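Long-range contacts in B-agarase (Agarivorans gilvus, PDB 5Z6P), which probably hydrolyses the beta-galactosidic linkages of agarose, as a family 50 glycoside hydrolase with beta-agarase activity: residues A[54-59]-A[67-72]; A[80-85]-A[185-190]; A[123-128]-A[137-142]. One frame throughout, in Å; residues are numbered along the deposited sequence.

Contact 1: A[54-59]-A[67-72]; sequences SNVEAN and IKALSK
Glu57 O is gripped by two groups of the facing strand: the amide Lys68 N, at 2.9 Å in a nearly straight bond lying in the carbonyl plane, and Ile67 CA, whose hydrogen makes a CA-H...O contact at 3.3 Å. This is the antiparallel beta hairpin of strands 56-61 and 64-69, in the agarase CBM-like domain. Glu57 and Lys68 form a hydrogen-bonded pair, since Glu57 N returns a bond to Lys68 O, an oxygen that also receives the CA-H of Val56. Val56 with Ala69 and Ala58 with Ile67 are the flanking non-hydrogen-bonded pairs.

The two faces of the hairpin differ in character. On that of Val56 and Ile67, CG1 of Val56 is anti to the backbone N (chi1 175°), which carries it across the strands to Ile67 CB at 3.7 Å. Ile67 continues this apolar layer to Phe53, Leu201 and Leu203. On the other face Glu57 and Lys68 run side by side in the same direction. Glu57 OE1 is 3.9 Å from Lys68 CD but 4.9 Å from Lys68 NZ, so the opposite charges are near without forming a salt bridge. Leu70 crosses Glu57 at about a right angle, both its methyls coming within 4.1 Å of Glu57 OE2.

Past the regular ladder, Asn55 has left-handed backbone angles and its ND2 is bonded to Tyr76 O. Its own carbonyl still serves the hairpin: Leu70, the central residue of an inverse gamma turn, donates its N-H to Asn55 O (N to O 2.9 Å), while Leu70 CG rests 3.5 Å from the same oxygen.

Contact 2: A[80-85]-A[185-190]; sequences FIEPQQ and ISKIEL
Lys187 packs on Glu82, just past the end of strand 76-81, and on Phe80; its side chain follows Glu82 for most of its length, with CD turned to Phe80. Its CB lies 3.9 Å from Glu82 CG. The next carbon, Lys187 CG, comes closer to Glu82 CG, at 3.6 Å. Lys187 CD is 4.0 Å from Phe80 CD1, approaching the ring obliquely. A bend at this point (chi3 -76°) turns the rest of the chain back along Glu82, so that Lys187 CE lies 3.7 Å from Glu82 OE2. At the tip, Lys187 NZ is 4.5 Å from Glu82 OE2, beyond salt-bridge distance. The two chains lie alongside each other and point the same way, so most of their meeting is aliphatic, with a probable weak electrostatic attraction at the ends.

Phe80 packs next to them on Glu189. Their side chains also run in the same direction, with ring and carboxylate planes 25° apart and Phe80 CE1 3.7 Å from Glu189 CG. The carboxylate is fixed from outside the contact, OE2 by Ser78 OG and OE1 by Asn114 ND2, which probably helps keep the aliphatic part of Glu189 against the ring.

Beneath these side chains Ile81 and Ile188 form a hydrogen-bonded pair, Ile81 N to Ile188 O and Ile188 N to Ile81 O, both at 2.9 Å. Their side chains occupy the buried face, where Ile81 also meets Leu190 and, farther on, Phe206. The ladder ends after Ile81; beyond it Pro83 CD lies against Ser186 O. On its far side strand 185-193 pairs with strand 109-117, and there Ser186 and Lys187 both face Phe116: a classic beta bulge between antiparallel strands of the CBM-like domain.

Contact 3: A[123-128]-A[137-142]; sequences HSRCIN and FMVELK
Ile127 lies over one face of the Phe137 ring: Ile127 CD1 is 3.6 Å from the ring centroid and 15° off the normal, a CH-pi contact. The other branch, Ile127 CG2, reaches the rim of the ring at Phe137 CD1, 3.6 Å away. Asn128 O approaches the ring edge, 3.7 Å from Phe137 CE1. Ala101 and Val169 pack on Phe137, and Phe99 and Ile113 on Ile127, enclosing the pair in apolar side chains.

Arg125 provides the polar half. Its chain is extended from CG to NE and slides past Val139 in the opposite direction, with Arg125 CD 3.7 Å from Val139 CG1. Arg125 NE then donates to His123 NE2 at 2.9 Å, a bond close to the guanidinium plane and 15° out of the imidazole plane. His123 ND1 is bonded to Ala177 O, so both ring nitrogens are engaged and the rotation of the ring is fixed. Leu141 CD2 covers one face of this imidazole.

The outer nitrogens of Arg125 serve backbone carbonyls. NH2 bonds Cys151 O, beside the Cys151-Cys162 disulfide, and, weakly and at a bent angle, Glu140 O (3.0 Å, 122°), while NH1 goes to Ala171 O. The buried guanidinium thus ties several chain segments together.

The strands run antiparallel, but their axes come no closer than 8.5 Å and no backbone ladder joins them; side chains make the contact, on each other and on the carbonyls of Glu140 and Asn128. Both strands pair with 168-174 and flank it, their side chains meeting over it, consistent with the beta-sandwich folds common among carbohydrate-binding modules.

How the contacts relate
All three contacts belong to the CBM-like domain, and they grade from surface to core. Contacts 1 and 2 are partly buried backbone ladders; each has an apolar face turned inward and a glutamate-lysine pair lying alongside without a salt bridge, and contact 2 adds an aromatic ring on the more open side. Contact 3 is buried and relies on side chains, replacing the ladder with ring packing and an arginine-histidine pair. Contacts 1 and 2 are consecutive: strand 64-69 is followed by 76-81, and Ser54 CB touches Phe80 CE2 at 4.2 Å. Contact 3 is nested in the loop closed by contact 2, their centres about 15 Å apart, and strand 109-117 pairs with strands of both.

Contact 1: A[54-59]-A[67-72]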
loop_
_atom_site.group_PDB
_atom_site.type_symbol
_atom_site.label_atom_id
_atom_site.label_comp_id
_atom_site.label_asym_id
_atom_site.label_seq_id
_atom_site.Cartn_x
_atom_site.Cartn_y
_atom_site.Cartn_z
ATOM N N SER A 54 -13.953 7.340 -21.816
ATOM C CA SER A 54 -12.559 7.395 -22.208
ATOM C C SER A 54 -11.927 6.010 -22.101
ATOM O O SER A 54 -11.825 5.444 -21.003
ATOM C CB SER A 54 -11.794 8.389 -21.345
ATOM O OG SER A 54 -10.405 8.167 -21.459
ATOM N N ASN A 55 -11.497 5.485 -23.247
ATOM C CA ASN A 55 -10.928 4.138 -23.363
ATOM C C ASN A 55 -11.948 3.093 -22.906
ATOM O O ASN A 55 -11.604 2.044 -22.374
ATOM C CB ASN A 55 -9.622 4.018 -22.579
ATOM C CG ASN A 55 -8.584 5.032 -23.026
ATOM O OD1 ASN A 55 -8.574 5.455 -24.179
ATOM N ND2 ASN A 55 -7.715 5.433 -22.108
ATOM N N VAL A 56 -13.210 3.421 -23.152
ATOM C CA VAL A 56 -14.343 2.546 -22.911
ATOM C C VAL A 56 -15.250 2.534 -24.126
ATOM O O VAL A 56 -15.731 3.589 -24.545
ATOM C CB VAL A 56 -15.176 2.999 -21.690
ATOM C CG1 VAL A 56 -16.414 2.130 -21.556
ATOM C CG2 VAL A 56 -14.343 2.942 -20.436
ATOM N N GLU A 57 -15.483 1.344 -24.676
ATOM C CA GLU A 57 -16.492 1.138 -25.716
ATOM C C GLU A 57 -17.876 0.905 -25.113
ATOM O O GLU A 57 -18.069 -0.006 -24.318
ATOM C CB GLU A 57 -16.102 -0.041 -26.596
ATOM C CG GLU A 57 -14.795 0.157 -27.299
ATOM C CD GLU A 57 -14.392 -1.038 -28.145
ATOM O OE1 GLU A 57 -15.107 -2.058 -28.129
ATOM O OE2 GLU A 57 -13.348 -0.945 -28.821
ATOM N N ALA A 58 -18.841 1.721 -25.515
ATOM C CA ALA A 58 -20.164 1.720 -24.895
ATOM C C ALA A 58 -21.290 1.506 -25.897
ATOM O O ALA A 58 -21.326 2.125 -26.955
ATOM C CB ALA A 58 -20.389 3.026 -24.154
ATOM N N ASN A 59 -22.215 0.633 -25.545
ATOM C CA ASN A 59 -23.422 0.450 -26.317
ATOM C C ASN A 59 -24.616 0.326 -25.383
ATOM O O ASN A 59 -24.598 -0.471 -24.453
ATOM C CB ASN A 59 -23.287 -0.785 -27.216
ATOM C CG ASN A 59 -24.395 -0.884 -28.254
ATOM O OD1 ASN A 59 -25.125 0.075 -28.504
ATOM N ND2 ASN A 59 -24.513 -2.049 -28.875
ATOM N N ILE A 67 -20.496 -1.959 -21.405
ATOM C CA ILE A 67 -19.204 -1.299 -21.517
ATOM C C ILE A 67 -18.077 -2.311 -21.601
ATOM O O ILE A 67 -18.058 -3.300 -20.871
ATOM C CB ILE A 67 -18.916 -0.324 -20.332
ATOM C CG1 ILE A 67 -19.095 -1.016 -18.985
ATOM C CG2 ILE A 67 -19.800 0.914 -20.403
ATOM C CD1 ILE A 67 -18.548 -0.213 -17.827
ATOM N N LYS A 68 -17.170 -2.070 -22.541
ATOM C CA LYS A 68 -15.908 -2.776 -22.614
ATOM C C LYS A 68 -14.788 -1.803 -22.267
ATOM O O LYS A 68 -14.489 -0.894 -23.033
ATOM C CB LYS A 68 -15.678 -3.379 -24.002
ATOM C CG LYS A 68 -14.365 -4.119 -24.113
ATOM C CD LYS A 68 -14.114 -4.707 -25.507
ATOM C CE LYS A 68 -12.711 -5.318 -25.579
ATOM N NZ LYS A 68 -12.436 -5.996 -26.872
ATOM N N ALA A 69 -14.188 -1.983 -21.097
ATOM C CA ALA A 69 -13.080 -1.142 -20.695
ATOM C C ALA A 69 -11.804 -1.689 -21.306
ATOM O O ALA A 69 -11.484 -2.860 -21.138
ATOM C CB ALA A 69 -12.972 -1.065 -19.163
ATOM N N LEU A 70 -11.088 -0.835 -22.028
ATOM C CA LEU A 70 -9.868 -1.242 -22.703
ATOM C C LEU A 70 -8.670 -1.038 -21.789
ATOM O O LEU A 70 -7.734 -0.311 -22.120
ATOM C CB LEU A 70 -9.684 -0.452 -23.997
ATOM C CG LEU A 70 -10.890 -0.255 -24.914
ATOM C CD1 LEU A 70 -10.448 0.415 -26.221
ATOM C CD2 LEU A 70 -11.619 -1.573 -25.188
ATOM N N SER A 71 -8.700 -1.698 -20.640
ATOM C CA SER A 71 -7.749 -1.429 -19.577
ATOM C C SER A 71 -6.475 -2.239 -19.730
ATOM O O SER A 71 -5.460 -1.893 -19.149
ATOM C CB SER A 71 -8.395 -1.696 -18.212
ATOM O OG SER A 71 -9.159 -2.899 -18.239
ATOM N N LYS A 72 -6.499 -3.316 -20.507
ATOM C CA LYS A 72 -5.244 -4.008 -20.747
ATOM C C LYS A 72 -4.267 -3.079 -21.475
ATOM O O LYS A 72 -3.100 -2.974 -21.108
ATOM C CB LYS A 72 -5.440 -5.287 -21.549
ATOM C CG LYS A 72 -4.126 -6.012 -21.798
ATOM C CD LYS A 72 -4.314 -7.366 -22.447
ATOM C CE LYS A 72 -2.964 -7.986 -22.783
ATOM N NZ LYS A 72 -3.095 -9.429 -23.104
#

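Contact 2: A[80-85]-A[185-190]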
loop_
_atom_site.group_PDB
_atom_site.type_symbol
_atom_site.label_atom_id
_atom_site.label_comp_id
_atom_site.label_asym_id
_atom_site.label_seq_id
_atom_site.Cartn_x
_atom_site.Cartn_y
_atom_site.Cartn_z
ATOM N N PHE A 80 -17.849 8.605 -17.479
ATOM C CA PHE A 80 -18.119 9.905 -16.873
ATOM C C PHE A 80 -19.601 10.230 -16.951
ATOM O O PHE A 80 -20.225 10.106 -18.007
ATOM C CB PHE A 80 -17.334 11.038 -17.554
ATOM C CG PHE A 80 -15.850 10.956 -17.377
ATOM C CD1 PHE A 80 -15.270 11.183 -16.145
ATOM C CD2 PHE A 80 -15.028 10.696 -18.457
ATOM C CE1 PHE A 80 -13.906 11.113 -15.988
ATOM C CE2 PHE A 80 -13.661 10.632 -18.305
ATOM C CZ PHE A 80 -13.098 10.840 -17.075
ATOM N N ILE A 81 -20.151 10.665 -15.827
ATOM C CA ILE A 81 -21.556 11.031 -15.724
ATOM C C ILE A 81 -21.632 12.452 -15.204
ATOM O O ILE A 81 -21.369 12.690 -14.035
ATOM C CB ILE A 81 -22.317 10.077 -14.776
ATOM C CG1 ILE A 81 -22.002 8.618 -15.124
ATOM C CG2 ILE A 81 -23.818 10.361 -14.786
ATOM C CD1 ILE A 81 -22.659 7.611 -14.207
ATOM N N GLU A 82 -21.966 13.397 -16.071
ATOM C CA GLU A 82 -21.978 14.809 -15.701
ATOM C C GLU A 82 -23.296 15.453 -16.038
ATOM O O GLU A 82 -23.646 15.541 -17.204
ATOM C CB GLU A 82 -20.871 15.579 -16.422
ATOM C CG GLU A 82 -19.471 15.213 -16.031
ATOM C CD GLU A 82 -18.442 16.108 -16.694
ATOM O OE1 GLU A 82 -18.425 17.321 -16.397
ATOM O OE2 GLU A 82 -17.651 15.591 -17.516
ATOM N N PRO A 83 -24.024 15.932 -15.026
ATOM C CA PRO A 83 -25.228 16.711 -15.312
ATOM C C PRO A 83 -24.851 18.070 -15.894
ATOM O O PRO A 83 -23.756 18.552 -15.633
ATOM C CB PRO A 83 -25.882 16.858 -13.939
ATOM C CG PRO A 83 -24.755 16.829 -12.996
ATOM C CD PRO A 83 -23.733 15.885 -13.585
ATOM N N GLN A 84 -25.737 18.662 -16.684
ATOM C CA GLN A 84 -25.493 19.978 -17.260
ATOM C C GLN A 84 -25.450 21.022 -16.155
ATOM O O GLN A 84 -24.591 21.899 -16.146
ATOM C CB GLN A 84 -26.574 20.324 -18.283
ATOM C CG GLN A 84 -26.600 19.401 -19.492
ATOM C CD GLN A 84 -27.641 19.820 -20.506
ATOM O OE1 GLN A 84 -28.246 20.888 -20.384
ATOM N NE2 GLN A 84 -27.861 18.980 -21.516
ATOM N N GLN A 85 -26.397 20.910 -15.230
ATOM C CA GLN A 85 -26.414 21.729 -14.030
ATOM C C GLN A 85 -26.204 20.815 -12.825
ATOM O O GLN A 85 -26.824 19.756 -12.743
ATOM C CB GLN A 85 -27.734 22.494 -13.913
ATOM C CG GLN A 85 -28.002 23.483 -15.054
ATOM C CD GLN A 85 -27.045 24.668 -15.075
ATOM O OE1 GLN A 85 -26.066 24.679 -15.819
ATOM N NE2 GLN A 85 -27.340 25.679 -14.269
ATOM N N ILE A 185 -23.123 18.708 -6.672
ATOM C CA ILE A 185 -22.402 17.553 -7.196
ATOM C C ILE A 185 -22.273 17.672 -8.718
ATOM O O ILE A 185 -23.273 17.736 -9.424
ATOM C CB ILE A 185 -23.110 16.249 -6.799
ATOM C CG1 ILE A 185 -23.094 16.117 -5.268
ATOM C CG2 ILE A 185 -22.457 15.058 -7.474
ATOM C CD1 ILE A 185 -23.736 14.879 -4.734
ATOM N N SER A 186 -21.038 17.723 -9.210
ATOM C CA SER A 186 -20.786 18.077 -10.604
ATOM C C SER A 186 -20.388 16.916 -11.528
ATOM O O SER A 186 -20.489 17.040 -12.741
ATOM C CB SER A 186 -19.701 19.154 -10.670
ATOM O OG SER A 186 -18.480 18.680 -10.141
ATOM N N LYS A 187 -19.940 15.801 -10.972
ATOM C CA LYS A 187 -19.471 14.699 -11.801
ATOM C C LYS A 187 -19.356 13.392 -11.026
ATOM O O LYS A 187 -18.968 13.386 -9.866
ATOM C CB LYS A 187 -18.110 15.039 -12.411
ATOM C CG LYS A 187 -17.526 13.937 -13.279
ATOM C CD LYS A 187 -16.017 14.076 -13.454
ATOM C CE LYS A 187 -15.655 15.166 -14.440
ATOM N NZ LYS A 187 -14.178 15.205 -14.659
ATOM N N ILE A 188 -19.689 12.284 -11.679
ATOM C CA ILE A 188 -19.371 10.972 -11.158
ATOM C C ILE A 188 -18.483 10.236 -12.155
ATOM O O ILE A 188 -18.756 10.241 -13.351
ATOM C CB ILE A 188 -20.638 10.163 -10.868
ATOM C CG1 ILE A 188 -21.430 10.838 -9.743
ATOM C CG2 ILE A 188 -20.278 8.746 -10.483
ATOM C CD1 ILE A 188 -22.810 10.284 -9.528
ATOM N N GLU A 189 -17.409 9.626 -11.669
ATOM C CA GLU A 189 -16.536 8.843 -12.531
ATOM C C GLU A 189 -16.468 7.383 -12.121
ATOM O O GLU A 189 -16.114 7.051 -10.984
ATOM C CB GLU A 189 -15.127 9.425 -12.546
ATOM C CG GLU A 189 -14.137 8.561 -13.318
ATOM C CD GLU A 189 -12.705 8.959 -13.074
ATOM O OE1 GLU A 189 -12.455 9.656 -12.073
ATOM O OE2 GLU A 189 -11.834 8.584 -13.882
ATOM N N LEU A 190 -16.829 6.516 -13.060
ATOM C CA LEU A 190 -16.654 5.073 -12.920
ATOM C C LEU A 190 -15.319 4.676 -13.561
ATOM O O LEU A 190 -15.190 4.670 -14.772
ATOM C CB LEU A 190 -17.809 4.309 -13.569
ATOM C CG LEU A 190 -19.247 4.832 -13.422
ATOM C CD1 LEU A 190 -20.246 3.876 -14.037
ATOM C CD2 LEU A 190 -19.639 5.136 -11.986
#

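Contact 3: A[123-128]-A[137-142]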
loop_
_atom_site.group_PDB
_atom_site.type_symbol
_atom_site.label_atom_id
_atom_site.label_comp_id
_atom_site.label_asym_id
_atom_site.label_seq_id
_atom_site.Cartn_x
_atom_site.Cartn_y
_atom_site.Cartn_z
ATOM N N HIS A 123 -15.278 12.343 -3.290
ATOM C CA HIS A 123 -15.607 11.172 -2.517
ATOM C C HIS A 123 -15.296 9.927 -3.352
ATOM O O HIS A 123 -15.962 9.660 -4.346
ATOM C CB HIS A 123 -17.071 11.218 -2.111
ATOM C CG HIS A 123 -17.530 10.012 -1.363
ATOM N ND1 HIS A 123 -17.463 9.919 0.006
ATOM C CD2 HIS A 123 -18.058 8.844 -1.796
ATOM C CE1 HIS A 123 -17.939 8.748 0.388
ATOM N NE2 HIS A 123 -18.303 8.076 -0.686
ATOM N N SER A 124 -14.286 9.161 -2.959
ATOM C CA SER A 124 -13.903 7.995 -3.753
ATOM C C SER A 124 -14.074 6.662 -3.018
ATOM O O SER A 124 -13.464 6.435 -1.974
ATOM C CB SER A 124 -12.453 8.137 -4.215
ATOM O OG SER A 124 -12.111 7.088 -5.085
ATOM N N ARG A 125 -14.908 5.790 -3.583
ATOM C CA ARG A 125 -15.081 4.425 -3.102
ATOM C C ARG A 125 -14.770 3.408 -4.206
ATOM O O ARG A 125 -14.649 3.779 -5.369
ATOM C CB ARG A 125 -16.503 4.203 -2.608
ATOM C CG ARG A 125 -16.957 5.171 -1.539
ATOM C CD ARG A 125 -17.956 4.492 -0.638
ATOM N NE ARG A 125 -18.537 5.401 0.346
ATOM C CZ ARG A 125 -18.903 5.030 1.572
ATOM N NH1 ARG A 125 -18.741 3.774 1.954
ATOM N NH2 ARG A 125 -19.427 5.916 2.404
ATOM N N CYS A 126 -14.648 2.129 -3.856
ATOM C CA CYS A 126 -14.591 1.115 -4.908
ATOM C C CYS A 126 -15.437 -0.113 -4.596
ATOM O O CYS A 126 -15.871 -0.340 -3.451
ATOM C CB CYS A 126 -13.140 0.697 -5.209
ATOM S SG CYS A 126 -12.311 -0.323 -4.009
ATOM N N ILE A 127 -15.686 -0.879 -5.646
ATOM C CA ILE A 127 -16.423 -2.118 -5.556
ATOM C C ILE A 127 -15.711 -3.226 -6.323
ATOM O O ILE A 127 -14.984 -2.957 -7.280
ATOM C CB ILE A 127 -17.836 -1.949 -6.114
ATOM C CG1 ILE A 127 -17.780 -1.461 -7.561
ATOM C CG2 ILE A 127 -18.631 -0.963 -5.270
ATOM C CD1 ILE A 127 -19.138 -1.417 -8.212
ATOM N N ASN A 128 -15.903 -4.466 -5.889
ATOM C CA ASN A 128 -15.524 -5.608 -6.703
ATOM C C ASN A 128 -16.764 -6.219 -7.361
ATOM O O ASN A 128 -17.698 -6.635 -6.678
ATOM C CB ASN A 128 -14.793 -6.671 -5.890
ATOM C CG ASN A 128 -14.231 -7.780 -6.766
ATOM O OD1 ASN A 128 -14.917 -8.748 -7.074
ATOM N ND2 ASN A 128 -12.984 -7.613 -7.210
ATOM N N PHE A 137 -25.049 -2.202 -6.068
ATOM C CA PHE A 137 -23.961 -1.502 -5.398
ATOM C C PHE A 137 -24.424 -0.153 -4.876
ATOM O O PHE A 137 -25.159 0.550 -5.542
ATOM C CB PHE A 137 -22.764 -1.331 -6.339
ATOM C CG PHE A 137 -22.158 -2.629 -6.775
ATOM C CD1 PHE A 137 -21.238 -3.273 -5.978
ATOM C CD2 PHE A 137 -22.537 -3.223 -7.965
ATOM C CE1 PHE A 137 -20.698 -4.470 -6.356
ATOM C CE2 PHE A 137 -21.990 -4.405 -8.354
ATOM C CZ PHE A 137 -21.067 -5.038 -7.544
ATOM N N MET A 138 -23.998 0.190 -3.664
ATOM C CA MET A 138 -24.427 1.414 -2.999
ATOM C C MET A 138 -23.229 2.229 -2.541
ATOM O O MET A 138 -22.329 1.703 -1.889
ATOM C CB MET A 138 -25.305 1.095 -1.794
ATOM C CG MET A 138 -26.474 0.166 -2.072
ATOM S SD MET A 138 -28.021 1.069 -2.244
ATOM C CE MET A 138 -28.432 1.460 -0.538
ATOM N N VAL A 139 -23.216 3.508 -2.888
ATOM C CA VAL A 139 -22.194 4.417 -2.401
ATOM C C VAL A 139 -22.867 5.454 -1.501
ATOM O O VAL A 139 -23.572 6.336 -1.987
ATOM C CB VAL A 139 -21.457 5.113 -3.547
ATOM C CG1 VAL A 139 -20.326 5.962 -3.004
ATOM C CG2 VAL A 139 -20.930 4.088 -4.527
ATOM N N GLU A 140 -22.667 5.328 -0.188
ATOM C CA GLU A 140 -23.390 6.154 0.767
ATOM C C GLU A 140 -22.761 7.518 0.891
ATOM O O GLU A 140 -21.605 7.649 1.261
ATOM C CB GLU A 140 -23.457 5.488 2.141
ATOM C CG GLU A 140 -24.052 6.409 3.211
ATOM C CD GLU A 140 -24.616 5.657 4.405
ATOM O OE1 GLU A 140 -25.526 4.821 4.217
ATOM O OE2 GLU A 140 -24.137 5.897 5.528
ATOM N N LEU A 141 -23.544 8.534 0.565
ATOM C CA LEU A 141 -23.064 9.902 0.551
ATOM C C LEU A 141 -23.545 10.670 1.782
ATOM O O LEU A 141 -23.064 11.754 2.067
ATOM C CB LEU A 141 -23.514 10.608 -0.732
ATOM C CG LEU A 141 -22.793 10.201 -2.021
ATOM C CD1 LEU A 141 -23.421 10.856 -3.239
ATOM C CD2 LEU A 141 -21.323 10.547 -1.940
ATOM N N LYS A 142 -24.507 10.110 2.499
ATOM C CA LYS A 142 -24.952 10.706 3.749
ATOM C C LYS A 142 -25.537 9.633 4.650
ATOM O O LYS A 142 -26.263 8.751 4.186
ATOM C CB LYS A 142 -25.976 11.825 3.505
ATOM C CG LYS A 142 -26.540 12.424 4.800
ATOM C CD LYS A 142 -26.733 13.936 4.728
ATOM C CE LYS A 142 -27.980 14.300 3.946
ATOM N NZ LYS A 142 -28.303 15.751 4.017
#